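Local coordinates for protein dihydrodipicolinate synthase (Bacillus clausii KSM-K16, PDB 3E96) that probably acts as a 4-hydroxy-tetrahydrodipicolinate synthase, a Schiff-base-forming lyase of the DapA family that condenses pyruvate with an aldehyde in lysine biosynthesis, at residues Glu249-Lys254 and Gln291-Leu296. Sequence-based numbering, arbitrary orientation.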
ATOM      1  N   GLU B 249     -22.435  -6.618  -0.951  1.00 14.79           N
ATOM      2  CA  GLU B 249     -21.323  -5.818  -0.455  1.00 14.84           C
ATOM      3  C   GLU B 249     -20.609  -6.516   0.700  1.00 15.92           C
ATOM      4  O   GLU B 249     -19.384  -6.428   0.819  1.00 13.69           O
ATOM      5  CB  GLU B 249     -21.817  -4.428  -0.036  1.00 15.52           C
ATOM      6  CG  GLU B 249     -22.243  -3.568  -1.226  1.00 14.41           C
ATOM      7  CD  GLU B 249     -21.088  -3.287  -2.181  1.00 18.99           C
ATOM      8  OE1 GLU B 249     -20.148  -2.570  -1.781  1.00 17.98           O
ATOM      9  OE2 GLU B 249     -21.107  -3.790  -3.326  1.00 17.88           O
ATOM     10  N   ASP B 250     -21.361  -7.220   1.545  1.00 15.11           N
ATOM     11  CA  ASP B 250     -20.736  -7.931   2.655  1.00 17.17           C
ATOM     12  C   ASP B 250     -19.895  -9.096   2.146  1.00 16.67           C
ATOM     13  O   ASP B 250     -18.842  -9.399   2.707  1.00 14.38           O
ATOM     14  CB  ASP B 250     -21.785  -8.439   3.648  1.00 19.08           C
ATOM     15  CG  ASP B 250     -22.385  -7.321   4.472  1.00 20.39           C
ATOM     16  OD1 ASP B 250     -21.710  -6.285   4.654  1.00 22.11           O
ATOM     17  OD2 ASP B 250     -23.525  -7.484   4.954  1.00 22.97           O
ATOM     18  N   LEU B 251     -20.351  -9.742   1.077  1.00 14.55           N
ATOM     19  CA  LEU B 251     -19.604 -10.858   0.511  1.00 14.34           C
ATOM     20  C   LEU B 251     -18.294 -10.342  -0.090  1.00 14.54           C
ATOM     21  O   LEU B 251     -17.253 -10.993   0.016  1.00 11.77           O
ATOM     22  CB  LEU B 251     -20.435 -11.566  -0.558  1.00 17.06           C
ATOM     23  CG  LEU B 251     -19.838 -12.842  -1.156  1.00 20.58           C
ATOM     24  CD1 LEU B 251     -19.391 -13.792  -0.053  1.00 21.43           C
ATOM     25  CD2 LEU B 251     -20.887 -13.506  -2.044  1.00 21.44           C
ATOM     26  N   ARG B 252     -18.354  -9.169  -0.718  1.00 12.53           N
ATOM     27  CA  ARG B 252     -17.170  -8.545  -1.302  1.00 13.68           C
ATOM     28  C   ARG B 252     -16.197  -8.153  -0.186  1.00 13.04           C
ATOM     29  O   ARG B 252     -14.980  -8.160  -0.369  1.00 12.56           O
ATOM     30  CB  ARG B 252     -17.552  -7.273  -2.066  1.00 15.01           C
ATOM     31  CG  ARG B 252     -18.323  -7.492  -3.359  1.00 16.91           C
ATOM     32  CD  ARG B 252     -18.656  -6.152  -3.998  1.00 17.10           C
ATOM     33  NE  ARG B 252     -17.450  -5.404  -4.352  1.00 16.39           N
ATOM     34  CZ  ARG B 252     -17.435  -4.110  -4.659  1.00 17.83           C
ATOM     35  NH1 ARG B 252     -18.562  -3.410  -4.650  1.00 17.72           N
ATOM     36  NH2 ARG B 252     -16.294  -3.516  -4.990  1.00 14.58           N
ATOM     37  N   GLY B 253     -16.754  -7.796   0.964  1.00 13.54           N
ATOM     38  CA  GLY B 253     -15.939  -7.372   2.092  1.00 14.10           C
ATOM     39  C   GLY B 253     -15.243  -8.463   2.887  1.00 14.36           C
ATOM     40  O   GLY B 253     -14.449  -8.157   3.780  1.00 13.62           O
ATOM     41  N   LYS B 254     -15.524  -9.728   2.583  1.00 13.79           N
ATOM     42  CA  LYS B 254     -14.888 -10.828   3.307  1.00 15.34           C
ATOM     43  C   LYS B 254     -13.359 -10.799   3.240  1.00 15.65           C
ATOM     44  O   LYS B 254     -12.769 -10.356   2.248  1.00 13.02           O
ATOM     45  CB  LYS B 254     -15.379 -12.187   2.782  1.00 17.15           C
ATOM     46  CG  LYS B 254     -16.815 -12.524   3.161  1.00 22.43           C
ATOM     47  CD  LYS B 254     -17.179 -13.967   2.794  1.00 22.10           C
ATOM     48  CE  LYS B 254     -16.434 -14.976   3.657  1.00 22.12           C
ATOM     49  NZ  LYS B 254     -16.867 -16.386   3.389  1.00 23.11           N
ATOM     50  N   GLN B 291     -20.363 -20.677  -3.994  1.00 21.66           N
ATOM     51  CA  GLN B 291     -21.738 -21.054  -3.683  1.00 23.01           C
ATOM     52  C   GLN B 291     -22.499 -19.853  -3.126  1.00 22.89           C
ATOM     53  O   GLN B 291     -23.676 -19.655  -3.432  1.00 21.65           O
ATOM     54  CB  GLN B 291     -21.756 -22.195  -2.662  1.00 26.05           C
ATOM     55  CG  GLN B 291     -23.142 -22.756  -2.369  1.00 30.50           C
ATOM     56  CD  GLN B 291     -23.703 -23.562  -3.529  1.00 34.25           C
ATOM     57  OE1 GLN B 291     -23.869 -23.051  -4.638  1.00 36.49           O
ATOM     58  NE2 GLN B 291     -23.995 -24.833  -3.277  1.00 36.74           N
ATOM     59  N   LEU B 292     -21.828 -19.045  -2.310  1.00 21.47           N
ATOM     60  CA  LEU B 292     -22.471 -17.867  -1.742  1.00 19.91           C
ATOM     61  C   LEU B 292     -22.806 -16.853  -2.837  1.00 19.15           C
ATOM     62  O   LEU B 292     -23.826 -16.173  -2.762  1.00 19.65           O
ATOM     63  CB  LEU B 292     -21.569 -17.217  -0.684  1.00 21.61           C
ATOM     64  CG  LEU B 292     -21.306 -18.037   0.582  1.00 23.01           C
ATOM     65  CD1 LEU B 292     -20.297 -17.313   1.467  1.00 20.85           C
ATOM     66  CD2 LEU B 292     -22.617 -18.257   1.328  1.00 24.22           C
ATOM     67  N   VAL B 293     -21.948 -16.748  -3.851  1.00 18.88           N
ATOM     68  CA  VAL B 293     -22.201 -15.816  -4.953  1.00 18.96           C
ATOM     69  C   VAL B 293     -23.401 -16.334  -5.750  1.00 19.84           C
ATOM     70  O   VAL B 293     -24.267 -15.565  -6.175  1.00 18.13           O
ATOM     71  CB  VAL B 293     -20.981 -15.703  -5.903  1.00 19.29           C
ATOM     72  CG1 VAL B 293     -21.359 -14.892  -7.152  1.00 19.02           C
ATOM     73  CG2 VAL B 293     -19.820 -15.026  -5.182  1.00 19.27           C
ATOM     74  N   THR B 294     -23.439 -17.646  -5.944  1.00 19.41           N
ATOM     75  CA  THR B 294     -24.531 -18.278  -6.674  1.00 20.96           C
ATOM     76  C   THR B 294     -25.855 -18.030  -5.961  1.00 21.17           C
ATOM     77  O   THR B 294     -26.825 -17.581  -6.573  1.00 22.01           O
ATOM     78  CB  THR B 294     -24.295 -19.800  -6.795  1.00 20.17           C
ATOM     79  OG1 THR B 294     -23.130 -20.033  -7.591  1.00 22.66           O
ATOM     80  CG2 THR B 294     -25.500 -20.490  -7.438  1.00 23.43           C
ATOM     81  N   GLU B 295     -25.889 -18.303  -4.659  1.00 21.68           N
ATOM     82  CA  GLU B 295     -27.106 -18.116  -3.879  1.00 23.60           C
ATOM     83  C   GLU B 295     -27.546 -16.657  -3.868  1.00 23.69           C
ATOM     84  O   GLU B 295     -28.738 -16.362  -3.799  1.00 23.60           O
ATOM     85  CB  GLU B 295     -26.897 -18.604  -2.442  1.00 26.04           C
ATOM     86  CG  GLU B 295     -26.305 -20.002  -2.359  1.00 29.32           C
ATOM     87  CD  GLU B 295     -26.197 -20.520  -0.936  1.00 31.97           C
ATOM     88  OE1 GLU B 295     -25.905 -19.715  -0.024  1.00 33.62           O
ATOM     89  OE2 GLU B 295     -26.392 -21.736  -0.732  1.00 32.55           O
ATOM     90  N   LEU B 296     -26.585 -15.743  -3.941  1.00 22.87           N
ATOM     91  CA  LEU B 296     -26.902 -14.319  -3.937  1.00 23.35           C
ATOM     92  C   LEU B 296     -27.542 -13.915  -5.268  1.00 22.33           C
ATOM     93  O   LEU B 296     -28.536 -13.181  -5.298  1.00 22.21           O
ATOM     94  CB  LEU B 296     -25.629 -13.505  -3.696  1.00 25.56           C
ATOM     95  CG  LEU B 296     -25.785 -12.072  -3.189  1.00 29.65           C
ATOM     96  CD1 LEU B 296     -26.456 -12.079  -1.825  1.00 32.15           C
ATOM     97  CD2 LEU B 296     -24.416 -11.424  -3.084  1.00 32.23           C
TER
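Leu251 divides its two methyls between neighbouring residues of the helix at 291-296. Its CD2 lies 3.6 Å from CG2 of Val293, with the two side chains crossing at about a right angle, and also comes within 4.2 Å of CD2 of Leu296. The other branch, CD1, meets CD1 of Leu292 at 3.9 Å. Leu251 CG stands anti to the backbone N (chi1 -174°), which carries the fork across to the opposing helix; the CA atoms of Leu251 and Val293, the nearest pair across the segments, are 7.8 Å apart. Shortening Leu251 to alanine would remove both methyls, and is likely to deprive Val293 CG2 and Leu292 CD1 of this apolar neighbour and open a gap between the helices. Lys254 closes one margin: NZ passes 4.0 Å from Leu292 CD1, while its charge is paired with Asp289, one turn before Val293. Further out, Asn259 ND2 hydrogen-bonds to the backbone O of Leu251, tying down the residue that carries the fork. Val293 also touches Ala267 of helix 262-270, and Leu296 reaches Pro247 and Phe248. The arrangement is apolar helix-helix packing in the C-terminal helical region that follows the eight-stranded TIM barrel of the DapA family.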